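Local atomic coordinates of glucosidase (Croceicoccus marinus, PDB entry 5Z3K), a protein that probably hydrolyses O-glycosyl bonds, acting as a beta-glucosidase of glycoside hydrolase family 39. Residues Gln22-Ser27 and Gly332-Val337; Val45-Gln50 and Arg99-Asn104; Leu53-Asp58 and Leu261-Ser266; Arg234-Phe239 and Ala288-Asp293; Trp265-Ile270 and Ala281-Ala286. All blocks are in the same frame, centred on the assembly; numbering follows the deposited sequence.

Contact 1. Residues Gln22-Ser27 and Gly332-Val337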
# COMPACT_ATOMS: atom_id res chain seq x y z
N GLN A 22 -10.38 4.17 -2.71
CA GLN A 22 -9.37 3.46 -3.51
C GLN A 22 -8.05 3.43 -2.76
O GLN A 22 -7.20 4.31 -2.90
CB GLN A 22 -9.23 4.10 -4.88
CG GLN A 22 -10.24 3.58 -5.90
CD GLN A 22 -11.66 4.06 -5.61
OE1 GLN A 22 -11.94 5.26 -5.60
NE2 GLN A 22 -12.57 3.11 -5.37
N LEU A 23 -7.86 2.38 -1.95
CA LEU A 23 -6.67 2.24 -1.13
C LEU A 23 -5.68 1.21 -1.68
O LEU A 23 -4.71 0.87 -0.99
CB LEU A 23 -7.05 1.86 0.30
CG LEU A 23 -7.91 2.86 1.08
CD1 LEU A 23 -7.98 2.48 2.58
CD2 LEU A 23 -7.35 4.24 0.91
N HIS A 24 -5.88 0.73 -2.91
CA HIS A 24 -5.04 -0.35 -3.45
C HIS A 24 -3.77 0.21 -4.09
O HIS A 24 -3.55 0.11 -5.30
CB HIS A 24 -5.79 -1.20 -4.46
CG HIS A 24 -5.28 -2.61 -4.55
ND1 HIS A 24 -5.30 -3.47 -3.47
CD2 HIS A 24 -4.75 -3.31 -5.58
CE1 HIS A 24 -4.79 -4.63 -3.83
NE2 HIS A 24 -4.45 -4.57 -5.11
N GLY A 25 -2.93 0.79 -3.25
CA GLY A 25 -1.59 1.16 -3.67
C GLY A 25 -0.58 0.06 -3.38
O GLY A 25 -0.83 -0.83 -2.58
N THR A 26 0.59 0.15 -4.02
CA THR A 26 1.61 -0.86 -3.76
C THR A 26 2.97 -0.30 -4.16
O THR A 26 3.08 0.78 -4.75
CB THR A 26 1.35 -2.16 -4.53
OG1 THR A 26 2.14 -3.21 -3.96
CG2 THR A 26 1.73 -2.01 -6.00
N SER A 27 4.00 -1.05 -3.82
CA SER A 27 5.35 -0.71 -4.21
C SER A 27 5.97 -1.93 -4.87
O SER A 27 5.39 -3.03 -4.86
CB SER A 27 6.19 -0.26 -3.01
OG SER A 27 6.57 -1.37 -2.23
N GLY A 332 -3.13 -13.90 -5.83
CA GLY A 332 -4.54 -14.01 -6.11
C GLY A 332 -5.35 -13.08 -5.23
O GLY A 332 -6.19 -12.32 -5.72
N ALA A 333 -5.09 -13.12 -3.92
CA ALA A 333 -5.79 -12.22 -3.01
C ALA A 333 -5.52 -10.76 -3.35
O ALA A 333 -6.42 -9.91 -3.27
CB ALA A 333 -5.39 -12.51 -1.56
N PHE A 334 -4.29 -10.45 -3.76
CA PHE A 334 -3.95 -9.08 -4.13
C PHE A 334 -4.84 -8.57 -5.26
O PHE A 334 -5.34 -7.44 -5.21
CB PHE A 334 -2.48 -9.00 -4.51
CG PHE A 334 -2.00 -7.61 -4.86
CD1 PHE A 334 -1.68 -6.69 -3.86
CD2 PHE A 334 -1.87 -7.22 -6.18
CE1 PHE A 334 -1.22 -5.42 -4.18
CE2 PHE A 334 -1.42 -5.94 -6.52
CZ PHE A 334 -1.10 -5.04 -5.51
N GLN A 335 -5.07 -9.41 -6.29
CA GLN A 335 -5.93 -9.00 -7.39
C GLN A 335 -7.39 -8.89 -6.96
O GLN A 335 -8.07 -7.93 -7.32
CB GLN A 335 -5.79 -9.99 -8.55
CG GLN A 335 -4.41 -9.97 -9.22
CD GLN A 335 -4.25 -11.11 -10.21
OE1 GLN A 335 -4.67 -11.01 -11.36
NE2 GLN A 335 -3.65 -12.20 -9.76
N LEU A 336 -7.90 -9.87 -6.20
CA LEU A 336 -9.31 -9.82 -5.82
C LEU A 336 -9.59 -8.63 -4.91
O LEU A 336 -10.66 -8.01 -5.01
CB LEU A 336 -9.72 -11.12 -5.13
CG LEU A 336 -9.45 -12.43 -5.85
CD1 LEU A 336 -10.11 -13.55 -5.07
CD2 LEU A 336 -9.94 -12.40 -7.29
N VAL A 337 -8.65 -8.30 -4.02
CA VAL A 337 -8.79 -7.09 -3.20
C VAL A 337 -8.87 -5.85 -4.08
O VAL A 337 -9.79 -5.03 -3.95
CB VAL A 337 -7.63 -6.98 -2.19
CG1 VAL A 337 -7.57 -5.58 -1.63
CG2 VAL A 337 -7.77 -8.01 -1.07
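One face of the Phe-334 ring receives the imidazole of His-24, whose NE2 stands 3.3 Å above the ring plane and over its centre, while CB of Thr-26 meets the ring at its edge, 3.9 Å from CZ of Phe-334. The histidine has its own cover: the backbone C of Val-337 lies over one of its faces, displaced toward the rim. The contact belongs to the (beta/alpha)8 barrel, joining the first barrel strand, 25-27, and the loop before it to helix 329-341, which follows the last barrel strand, 298-301, in the chain.

The two aromatic planes are inclined by 41° with centroids 4.3 Å apart, an oblique pair, neither a parallel stack nor a T. Phe-334 reaches the strand because CG is anti to the backbone N (chi1 -178°), which throws the ring out from the helix flank. Thr-26 crosses it at about a right angle; its OG1 is held by the carbonyl of Phe-301, so its share in the contact is mainly apolar. His-24 is the centre of an inverse gamma turn closed by a weak bond from Gly-25 N to Leu-23 O, and its side chain departs from that turn toward the helix. Both nitrogens come close to the helix: NE2 of His-24 is 3.0 Å from O of Phe-334, and ND1 of His-24 is 3.6 Å from CG1 of Val-337.

Contact 2. Residues Val45-Gln50 and Arg99-Asn104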
# COMPACT_ATOMS: atom_id res chain seq x y z
N VAL A 45 -0.44 -8.02 -14.21
CA VAL A 45 -1.08 -8.40 -12.95
C VAL A 45 -1.47 -7.16 -12.16
O VAL A 45 -2.54 -7.11 -11.55
CB VAL A 45 -0.16 -9.33 -12.12
CG1 VAL A 45 -0.86 -9.79 -10.82
CG2 VAL A 45 0.27 -10.55 -12.93
N TRP A 46 -0.60 -6.14 -12.14
CA TRP A 46 -0.96 -4.89 -11.48
C TRP A 46 -2.19 -4.26 -12.14
O TRP A 46 -3.09 -3.74 -11.46
CB TRP A 46 0.22 -3.91 -11.52
CG TRP A 46 1.34 -4.19 -10.58
CD1 TRP A 46 1.64 -5.38 -9.98
CD2 TRP A 46 2.33 -3.25 -10.13
NE1 TRP A 46 2.75 -5.24 -9.18
CE2 TRP A 46 3.19 -3.94 -9.25
CE3 TRP A 46 2.56 -1.90 -10.39
CZ2 TRP A 46 4.27 -3.32 -8.63
CZ3 TRP A 46 3.65 -1.28 -9.77
CH2 TRP A 46 4.49 -1.99 -8.90
N ARG A 47 -2.26 -4.32 -13.47
CA ARG A 47 -3.43 -3.82 -14.19
C ARG A 47 -4.68 -4.59 -13.79
O ARG A 47 -5.72 -4.00 -13.47
CB ARG A 47 -3.21 -3.93 -15.70
CG ARG A 47 -4.36 -3.37 -16.52
CD ARG A 47 -4.43 -4.01 -17.91
NE ARG A 47 -4.40 -5.46 -17.83
CZ ARG A 47 -5.42 -6.22 -17.45
NH1 ARG A 47 -6.60 -5.68 -17.13
NH2 ARG A 47 -5.28 -7.54 -17.41
N ASN A 48 -4.61 -5.93 -13.81
CA ASN A 48 -5.76 -6.74 -13.43
C ASN A 48 -6.16 -6.53 -11.97
O ASN A 48 -7.34 -6.63 -11.62
CB ASN A 48 -5.46 -8.22 -13.69
CG ASN A 48 -6.71 -9.04 -13.78
OD1 ASN A 48 -7.61 -8.72 -14.55
ND2 ASN A 48 -6.80 -10.09 -12.96
N ALA A 49 -5.19 -6.24 -11.10
CA ALA A 49 -5.50 -5.92 -9.72
C ALA A 49 -6.03 -4.51 -9.54
O ALA A 49 -6.39 -4.14 -8.42
CB ALA A 49 -4.24 -6.10 -8.86
N GLN A 50 -6.06 -3.70 -10.60
CA GLN A 50 -6.48 -2.30 -10.53
C GLN A 50 -5.70 -1.52 -9.47
O GLN A 50 -6.27 -0.77 -8.67
CB GLN A 50 -7.99 -2.21 -10.28
CG GLN A 50 -8.78 -3.10 -11.25
CD GLN A 50 -10.02 -2.43 -11.80
OE1 GLN A 50 -10.04 -1.22 -12.04
NE2 GLN A 50 -11.07 -3.22 -12.00
N ARG A 99 1.79 4.75 -15.36
CA ARG A 99 0.72 5.56 -15.94
C ARG A 99 -0.09 4.77 -16.97
O ARG A 99 -1.28 5.03 -17.14
CB ARG A 99 1.28 6.84 -16.56
CG ARG A 99 2.00 7.78 -15.58
CD ARG A 99 1.05 8.33 -14.48
NE ARG A 99 0.02 9.20 -15.05
CZ ARG A 99 -1.16 9.43 -14.49
NH1 ARG A 99 -1.49 8.84 -13.35
NH2 ARG A 99 -2.03 10.24 -15.08
N SER A 100 0.53 3.79 -17.65
CA SER A 100 -0.17 3.05 -18.69
C SER A 100 -1.27 2.15 -18.12
O SER A 100 -2.18 1.77 -18.86
CB SER A 100 0.82 2.22 -19.51
OG SER A 100 1.17 1.03 -18.83
N ILE A 101 -1.22 1.81 -16.83
CA ILE A 101 -2.29 1.06 -16.19
C ILE A 101 -3.20 1.97 -15.37
O ILE A 101 -4.06 1.49 -14.64
CB ILE A 101 -1.74 -0.08 -15.32
CG1 ILE A 101 -0.97 0.46 -14.11
CG2 ILE A 101 -0.89 -1.05 -16.16
CD1 ILE A 101 -0.78 -0.55 -13.01
N GLY A 102 -3.04 3.29 -15.50
CA GLY A 102 -3.96 4.23 -14.87
C GLY A 102 -3.67 4.52 -13.42
O GLY A 102 -4.52 5.09 -12.73
N ALA A 103 -2.49 4.17 -12.93
CA ALA A 103 -2.16 4.41 -11.54
C ALA A 103 -1.42 5.73 -11.34
O ALA A 103 -0.68 6.21 -12.22
CB ALA A 103 -1.32 3.25 -11.00
N ASN A 104 -1.65 6.35 -10.19
CA ASN A 104 -0.88 7.51 -9.78
C ASN A 104 0.43 7.07 -9.13
O ASN A 104 0.67 5.89 -8.86
CB ASN A 104 -1.69 8.38 -8.83
CG ASN A 104 -2.71 9.23 -9.56
OD1 ASN A 104 -2.44 10.37 -9.91
ND2 ASN A 104 -3.87 8.67 -9.79
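Ile-101 bridges two neighbouring residues of helix 43-48, touching Trp-46 with one branch and Arg-47 with the other. It sits where helix 89-100 ends in a Schellman motif, on the outside of the (beta/alpha)8 barrel.

The apolar contacts carry the interface. CD1 of Ile-101 lies 3.8 Å from CB of Trp-46, near the plane of the indole and at its edge. CG2 of Ile-101 packs 3.7 Å from CB of Arg-47, so the arginine contributes only the root of its side chain; its NE turns back to a salt bridge with Asp-44. The indole likewise has its polar partner outside, with NE1 bonded to the carbonyl of Ala-304. The fork of Ile-101 depends on chi1 of 67°, which wedges CG1 between the backbone N and the carbonyl carbon and sets CG2 beside that N.

Backbone bonds shape both helix ends. Gln-50 and Gly-102 have positive phi, and at each a Schellman motif sends two bonds back into the last turn. The inner ones are Gln-50 N to Arg-47 O and Gly-102 N to Arg-99 O; the outer bond of the second starts from Ala-103 N.

One side-chain bond braces the end of helix 89-100: NH1 of Arg-99 donates to O of Ala-103 over 3.0 Å, bent to 141° and arriving from well above the carbonyl plane.

Contact 3. Residues Leu53-Asp58 and Leu261-Ser266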
# COMPACT_ATOMS: atom_id res chain seq x y z
N LEU A 53 -2.11 3.32 -7.07
CA LEU A 53 -1.05 4.18 -6.55
C LEU A 53 0.19 3.33 -6.41
O LEU A 53 0.10 2.18 -5.96
CB LEU A 53 -1.44 4.81 -5.21
CG LEU A 53 -0.48 5.84 -4.59
CD1 LEU A 53 -0.23 7.00 -5.55
CD2 LEU A 53 -1.04 6.36 -3.27
N VAL A 54 1.33 3.85 -6.85
CA VAL A 54 2.59 3.11 -6.78
C VAL A 54 3.64 3.97 -6.10
O VAL A 54 3.95 5.08 -6.57
CB VAL A 54 3.07 2.66 -8.17
CG1 VAL A 54 4.42 1.96 -8.04
CG2 VAL A 54 2.04 1.74 -8.82
N ARG A 55 4.21 3.46 -5.01
CA ARG A 55 5.36 4.09 -4.36
C ARG A 55 6.63 3.71 -5.12
O ARG A 55 6.82 2.54 -5.47
CB ARG A 55 5.45 3.63 -2.90
CG ARG A 55 6.51 4.33 -2.05
CD ARG A 55 6.29 4.03 -0.56
NE ARG A 55 7.12 4.89 0.30
CZ ARG A 55 8.29 4.53 0.83
NH1 ARG A 55 8.78 3.31 0.62
NH2 ARG A 55 8.97 5.39 1.58
N SER A 56 7.50 4.69 -5.36
CA SER A 56 8.64 4.50 -6.25
C SER A 56 9.89 4.02 -5.53
O SER A 56 10.91 3.76 -6.18
CB SER A 56 8.96 5.80 -6.99
OG SER A 56 9.45 6.79 -6.07
N TYR A 57 9.84 3.90 -4.20
CA TYR A 57 11.06 3.72 -3.41
C TYR A 57 11.83 2.46 -3.82
O TYR A 57 13.06 2.46 -3.86
CB TYR A 57 10.70 3.68 -1.92
CG TYR A 57 11.88 3.49 -1.01
CD1 TYR A 57 12.71 4.57 -0.68
CD2 TYR A 57 12.17 2.25 -0.45
CE1 TYR A 57 13.80 4.41 0.16
CE2 TYR A 57 13.26 2.08 0.41
CZ TYR A 57 14.07 3.16 0.70
OH TYR A 57 15.15 2.99 1.53
N ASP A 58 11.12 1.38 -4.18
CA ASP A 58 11.85 0.16 -4.51
C ASP A 58 12.40 0.15 -5.94
O ASP A 58 13.22 -0.71 -6.27
CB ASP A 58 10.96 -1.05 -4.24
CG ASP A 58 10.63 -1.18 -2.76
OD1 ASP A 58 11.58 -1.23 -1.94
OD2 ASP A 58 9.44 -1.18 -2.40
N LEU A 261 -0.88 8.66 5.19
CA LEU A 261 -0.47 7.77 4.11
C LEU A 261 0.31 6.60 4.70
O LEU A 261 1.36 6.81 5.33
CB LEU A 261 0.38 8.52 3.07
CG LEU A 261 0.45 7.88 1.68
CD1 LEU A 261 0.75 8.97 0.65
CD2 LEU A 261 1.53 6.81 1.64
N LEU A 262 -0.18 5.39 4.47
CA LEU A 262 0.45 4.17 4.95
C LEU A 262 1.44 3.72 3.88
O LEU A 262 1.06 3.06 2.90
CB LEU A 262 -0.63 3.13 5.27
CG LEU A 262 -0.29 1.74 5.78
CD1 LEU A 262 0.69 1.79 6.97
CD2 LEU A 262 -1.59 1.00 6.14
N SER A 263 2.72 4.08 4.05
CA SER A 263 3.71 3.89 2.99
C SER A 263 4.19 2.46 2.86
O SER A 263 4.71 2.09 1.79
CB SER A 263 4.92 4.80 3.24
OG SER A 263 4.65 6.10 2.73
N TYR A 264 4.08 1.65 3.91
CA TYR A 264 4.35 0.22 3.89
C TYR A 264 3.31 -0.45 4.74
O TYR A 264 3.09 -0.03 5.89
CB TYR A 264 5.70 -0.18 4.51
CG TYR A 264 7.00 0.30 3.92
CD1 TYR A 264 7.44 1.60 4.12
CD2 TYR A 264 7.85 -0.59 3.28
CE1 TYR A 264 8.67 2.03 3.63
CE2 TYR A 264 9.09 -0.17 2.78
CZ TYR A 264 9.50 1.14 2.97
OH TYR A 264 10.73 1.56 2.48
N TRP A 265 2.72 -1.52 4.23
CA TRP A 265 1.93 -2.40 5.08
C TRP A 265 2.00 -3.80 4.51
O TRP A 265 1.97 -3.99 3.28
CB TRP A 265 0.48 -1.92 5.21
CG TRP A 265 -0.44 -2.17 4.05
CD1 TRP A 265 -0.72 -1.30 3.04
CD2 TRP A 265 -1.24 -3.34 3.81
NE1 TRP A 265 -1.63 -1.85 2.17
CE2 TRP A 265 -1.97 -3.10 2.62
CE3 TRP A 265 -1.41 -4.55 4.48
CZ2 TRP A 265 -2.85 -4.04 2.09
CZ3 TRP A 265 -2.29 -5.49 3.94
CH2 TRP A 265 -3.00 -5.22 2.76
N SER A 266 2.09 -4.78 5.40
CA SER A 266 2.33 -6.17 5.04
C SER A 266 2.09 -7.00 6.29
O SER A 266 2.18 -6.50 7.41
CB SER A 266 3.76 -6.36 4.53
OG SER A 266 3.94 -7.68 4.07
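The hydroxyl of Tyr-264 is approached by Arg-55 and Tyr-57 together: NH1 of Arg-55 is 3.2 Å from OH of Tyr-264, and CE2 of Tyr-57 is 3.3 Å from the same oxygen. Its hydrogen bond runs to OD2 of Asp-156, the carboxylate that also takes NH2 of Arg-55 in a salt bridge. Arg-55 and Tyr-264 thus converge on one acidic residue inside the (beta/alpha)8 barrel, where side chains of strands 53-55 and 259-266, with strands 25-27 and 298-301 between them in the sheet, meet.

Arg-55 reaches into the interior on an extended chain. It runs straight from CG to NE, starting with CG anti to the backbone N (chi1 -174°), and CD of Arg-55 passes 3.4 Å from O of Ser-263. Over one face of the guanidinium lie CB of Ser-263 and CD1 of Tyr-264, and the tyrosine ring is turned 54° from the guanidinium plane. NE is claimed by Glu-153 in a second salt bridge; Glu-153 also accepts from Ser-263 OG, making it a shared partner of both strands. A leucine in place of Arg-55 would probably leave Glu-153 and Asp-156 without their shared salt-bridge partner and the Tyr-264 ring without the guanidinium it packs against.

One arginine therefore serves two carboxylates, while Ser-263 and Tyr-264 each give one of those carboxylates a further partner. Such a network is likely to fix the orientation of both acids.

Contact 4. Residues Arg234-Phe239 and Ala288-Asp293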
# COMPACT_ATOMS: atom_id res chain seq x y z
N ARG A 234 0.37 -10.72 13.82
CA ARG A 234 -0.38 -11.38 12.74
C ARG A 234 -1.86 -10.97 12.75
O ARG A 234 -2.72 -11.78 12.39
CB ARG A 234 -0.27 -12.91 12.80
CG ARG A 234 1.14 -13.46 12.90
CD ARG A 234 2.07 -12.87 11.88
NE ARG A 234 2.69 -13.92 11.09
CZ ARG A 234 3.99 -14.18 11.07
NH1 ARG A 234 4.83 -13.45 11.79
NH2 ARG A 234 4.45 -15.15 10.31
N ASP A 235 -2.15 -9.73 13.15
CA ASP A 235 -3.53 -9.28 13.34
C ASP A 235 -3.87 -8.27 12.24
O ASP A 235 -3.29 -7.17 12.23
CB ASP A 235 -3.71 -8.65 14.73
CG ASP A 235 -5.17 -8.31 15.06
OD1 ASP A 235 -6.02 -8.38 14.16
OD2 ASP A 235 -5.45 -7.98 16.25
N PRO A 236 -4.77 -8.59 11.31
CA PRO A 236 -5.06 -7.64 10.22
C PRO A 236 -5.73 -6.36 10.68
O PRO A 236 -5.82 -5.40 9.91
CB PRO A 236 -5.98 -8.45 9.27
CG PRO A 236 -6.62 -9.47 10.18
CD PRO A 236 -5.56 -9.83 11.20
N MSE A 237 -6.21 -6.32 11.93
CA MSE A 237 -6.79 -5.11 12.49
C MSE A 237 -5.74 -4.02 12.77
O MSE A 237 -6.10 -2.85 12.87
CB MSE A 237 -7.56 -5.46 13.79
CG MSE A 237 -8.43 -4.33 14.36
SE MSE A 237 -9.80 -3.65 13.11
CE MSE A 237 -11.02 -5.19 13.08
N ASP A 238 -4.46 -4.40 12.85
CA ASP A 238 -3.42 -3.47 13.32
C ASP A 238 -3.43 -2.15 12.57
O ASP A 238 -3.23 -1.08 13.16
CB ASP A 238 -2.03 -4.09 13.18
CG ASP A 238 -1.66 -4.97 14.34
OD1 ASP A 238 -2.55 -5.29 15.17
OD2 ASP A 238 -0.47 -5.38 14.39
N PHE A 239 -3.64 -2.19 11.25
CA PHE A 239 -3.48 -0.97 10.48
C PHE A 239 -4.53 0.07 10.85
O PHE A 239 -4.22 1.27 10.92
CB PHE A 239 -3.48 -1.33 9.00
CG PHE A 239 -2.53 -2.44 8.72
CD1 PHE A 239 -1.16 -2.21 8.75
CD2 PHE A 239 -3.00 -3.73 8.54
CE1 PHE A 239 -0.27 -3.25 8.55
CE2 PHE A 239 -2.12 -4.77 8.34
CZ PHE A 239 -0.76 -4.54 8.35
N ALA A 288 -6.97 -5.27 4.22
CA ALA A 288 -7.57 -4.30 3.31
C ALA A 288 -9.02 -4.01 3.70
O ALA A 288 -9.45 -2.85 3.70
CB ALA A 288 -7.50 -4.82 1.88
N ILE A 289 -9.80 -5.05 4.02
CA ILE A 289 -11.20 -4.83 4.39
C ILE A 289 -11.29 -3.99 5.66
O ILE A 289 -12.05 -3.02 5.73
CB ILE A 289 -11.95 -6.16 4.53
CG1 ILE A 289 -12.04 -6.82 3.15
CG2 ILE A 289 -13.35 -5.93 5.12
CD1 ILE A 289 -12.55 -8.28 3.14
N TYR A 290 -10.50 -4.35 6.67
CA TYR A 290 -10.60 -3.62 7.94
C TYR A 290 -10.11 -2.18 7.79
O TYR A 290 -10.67 -1.29 8.43
CB TYR A 290 -9.81 -4.34 9.04
CG TYR A 290 -10.48 -5.62 9.51
CD1 TYR A 290 -11.85 -5.70 9.66
CD2 TYR A 290 -9.72 -6.76 9.77
CE1 TYR A 290 -12.47 -6.87 10.06
CE2 TYR A 290 -10.33 -7.95 10.17
CZ TYR A 290 -11.70 -7.99 10.32
OH TYR A 290 -12.31 -9.16 10.72
N MSE A 291 -9.10 -1.92 6.96
CA MSE A 291 -8.58 -0.56 6.89
C MSE A 291 -9.45 0.32 5.99
O MSE A 291 -9.27 1.53 5.96
CB MSE A 291 -7.12 -0.55 6.41
CG MSE A 291 -6.96 -0.80 4.92
SE MSE A 291 -5.11 -0.51 4.38
CE MSE A 291 -4.28 -2.08 5.19
N GLN A 292 -10.39 -0.28 5.26
CA GLN A 292 -11.32 0.53 4.48
C GLN A 292 -12.14 1.45 5.38
O GLN A 292 -12.56 2.53 4.96
CB GLN A 292 -12.24 -0.38 3.65
CG GLN A 292 -13.33 0.35 2.84
CD GLN A 292 -12.82 1.10 1.61
OE1 GLN A 292 -13.54 1.93 1.04
NE2 GLN A 292 -11.59 0.81 1.18
N ASP A 293 -12.35 1.04 6.63
CA ASP A 293 -13.01 1.83 7.66
C ASP A 293 -11.94 2.23 8.69
O ASP A 293 -11.76 1.58 9.71
CB ASP A 293 -14.14 1.04 8.31
CG ASP A 293 -15.21 0.66 7.32
OD1 ASP A 293 -15.65 1.56 6.58
OD2 ASP A 293 -15.60 -0.54 7.28
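Met-237, a selenomethionine, runs from its backbone onto the ring of Tyr-290. CB and CG carry the chain outward, with CG anti to the backbone N (chi1 -169°); bends at chi2 and chi3 then fold it over the tyrosine. SE of Met-237 comes within 4.1 Å of CB of Tyr-290 and lies obliquely to the ring, 4.7 Å from its centroid, as the selenium counterpart of a Met-aromatic contact. The terminal CE settles over the middle of the face, 3.6 Å from the centroid and 12° off the ring normal, which meets the criterion for a CH-pi contact.

At the edge of the same ring, CG of Pro-236 is 4.0 Å from CE2 of Tyr-290, the two side chains lying side by side. A separate patch joins CE of Met-291 to CD2 of Phe-239 at 3.9 Å. The approach to helix 238-252 is shaped by a type I turn from Asp-235 to Asp-238 and a capping bond from Met-237 N to Asp-235 OD1, 3.0 Å long. An alanine at Tyr-290 is likely to leave the Met-237 methyl without its aromatic seat and Pro-236 beside a gap.

Between these two segments the contact is thus apolar, with polarisable selenium and a methyl group set against aromatic carbon, although Arg-240 of helix 238-252 also donates to the carbonyl of Tyr-290; the tyrosine hydroxyl reaches beyond to hydrogen bonds with Asp-353 and Gly-356.

Contact 5. Residues Trp265-Ile270 and Ala281-Ala286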
# COMPACT_ATOMS: atom_id res chain seq x y z
N TRP A 265 2.72 -1.52 4.23
CA TRP A 265 1.93 -2.40 5.08
C TRP A 265 2.00 -3.80 4.51
O TRP A 265 1.97 -3.99 3.28
CB TRP A 265 0.48 -1.92 5.21
CG TRP A 265 -0.44 -2.17 4.05
CD1 TRP A 265 -0.72 -1.30 3.04
CD2 TRP A 265 -1.24 -3.34 3.81
NE1 TRP A 265 -1.63 -1.85 2.17
CE2 TRP A 265 -1.97 -3.10 2.62
CE3 TRP A 265 -1.41 -4.55 4.48
CZ2 TRP A 265 -2.85 -4.04 2.09
CZ3 TRP A 265 -2.29 -5.49 3.94
CH2 TRP A 265 -3.00 -5.22 2.76
N SER A 266 2.09 -4.78 5.40
CA SER A 266 2.33 -6.17 5.04
C SER A 266 2.09 -7.00 6.29
O SER A 266 2.18 -6.50 7.41
CB SER A 266 3.76 -6.36 4.53
OG SER A 266 3.94 -7.68 4.07
N MSE A 267 1.80 -8.28 6.09
CA MSE A 267 1.75 -9.14 7.27
C MSE A 267 3.12 -9.21 7.92
O MSE A 267 3.21 -9.27 9.13
CB MSE A 267 1.27 -10.56 6.96
CG MSE A 267 1.12 -11.36 8.25
SE MSE A 267 0.18 -13.04 8.02
CE MSE A 267 1.70 -14.14 7.62
N THR A 268 4.18 -9.23 7.12
CA THR A 268 5.54 -9.32 7.66
C THR A 268 6.45 -8.31 6.97
O THR A 268 6.33 -8.06 5.77
CB THR A 268 6.13 -10.74 7.50
OG1 THR A 268 6.45 -10.99 6.13
CG2 THR A 268 5.15 -11.81 7.99
N GLY A 269 7.35 -7.73 7.75
CA GLY A 269 8.35 -6.83 7.20
C GLY A 269 9.75 -7.16 7.66
O GLY A 269 10.70 -6.43 7.36
N ILE A 270 9.89 -8.25 8.40
CA ILE A 270 11.18 -8.72 8.88
C ILE A 270 11.75 -9.68 7.84
O ILE A 270 11.08 -10.66 7.50
CB ILE A 270 11.06 -9.40 10.25
CG1 ILE A 270 10.89 -8.35 11.34
CG2 ILE A 270 12.30 -10.26 10.53
CD1 ILE A 270 10.61 -8.94 12.69
N ALA A 281 -2.14 -14.53 2.32
CA ALA A 281 -3.20 -14.08 1.41
C ALA A 281 -4.46 -13.70 2.18
O ALA A 281 -5.05 -12.64 1.94
CB ALA A 281 -3.50 -15.19 0.41
N ALA A 282 -4.90 -14.57 3.09
CA ALA A 282 -6.10 -14.26 3.86
C ALA A 282 -5.86 -13.04 4.75
O ALA A 282 -6.76 -12.21 4.92
CB ALA A 282 -6.52 -15.47 4.69
N PHE A 283 -4.66 -12.92 5.31
CA PHE A 283 -4.34 -11.75 6.13
C PHE A 283 -4.47 -10.47 5.33
O PHE A 283 -5.08 -9.50 5.78
CB PHE A 283 -2.92 -11.88 6.70
CG PHE A 283 -2.47 -10.67 7.50
CD1 PHE A 283 -1.97 -9.53 6.87
CD2 PHE A 283 -2.53 -10.68 8.89
CE1 PHE A 283 -1.56 -8.41 7.62
CE2 PHE A 283 -2.11 -9.59 9.65
CZ PHE A 283 -1.63 -8.45 9.01
N LEU A 284 -3.85 -10.43 4.13
CA LEU A 284 -3.82 -9.16 3.43
C LEU A 284 -5.20 -8.77 2.92
O LEU A 284 -5.53 -7.58 2.89
CB LEU A 284 -2.77 -9.20 2.30
CG LEU A 284 -3.08 -9.89 0.99
CD1 LEU A 284 -3.61 -8.87 -0.01
CD2 LEU A 284 -1.80 -10.57 0.47
N ALA A 285 -6.05 -9.75 2.59
CA ALA A 285 -7.42 -9.42 2.22
C ALA A 285 -8.21 -8.90 3.43
O ALA A 285 -8.93 -7.90 3.32
CB ALA A 285 -8.11 -10.63 1.59
N ALA A 286 -8.08 -9.55 4.58
CA ALA A 286 -8.77 -9.05 5.77
C ALA A 286 -8.24 -7.67 6.17
O ALA A 286 -9.01 -6.81 6.60
CB ALA A 286 -8.63 -10.03 6.94
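Met-267 presses onto one face of Phe-283, and this is the dense part of the contact. CB of Met-267 is 3.4 Å from CD1 of Phe-283, and CG of Met-267 stands 3.6 Å from the ring centroid, just 8° off the normal, a CH-pi arrangement. The selenium of this selenomethionine continues past the ring obliquely, with SE of Met-267 3.6 Å from CB of Phe-283, completing a Met-aromatic contact.

Packing is looser at Trp-265. Its indole meets Leu-284 with an edge, CH2 of Trp-265 lying 4.0 Å from CB of Leu-284 and 3.5 Å from O of Leu-284. On the other flank the loop draws away from the helix toward partly exposed Gly-269 and Ile-270, whose backbone nitrogens bond to Asp-231.

Strand 259-266 and helix 277-291 are successive elements of a beta-alpha-beta unit that ends in strand 298-301. Trp-265 also meets Phe-301 of that last strand and Phe-239 of helix 238-252 edge-to-face, while helix 329-341 packs against Ala-281 and Ala-285.

In the fold
All five contacts lie in the eight-stranded barrel. Contact 1 spans the longest loop and encloses the others along the chain; its segments join the first barrel strand to helix 329-341, which follows the last. Contacts 2 and 3 alternate in sequence and meet through strand pairing between Val-54 and Asn-104, whereas contacts 3 and 5 share Trp-265 and Ser-266. Contact 5 is nested within contact 4, their centres 9 Å apart, and both use helix 277-291. Contacts 2 and 4, with centres 23 Å apart, flank the chain's centre on opposite sides. Contact 3 lies inside the barrel, contacts 1 and 5 pack a strand or its adjoining loop on a helix, and contacts 2 and 4 join helix ends, so sequence-distant elements form one compact domain.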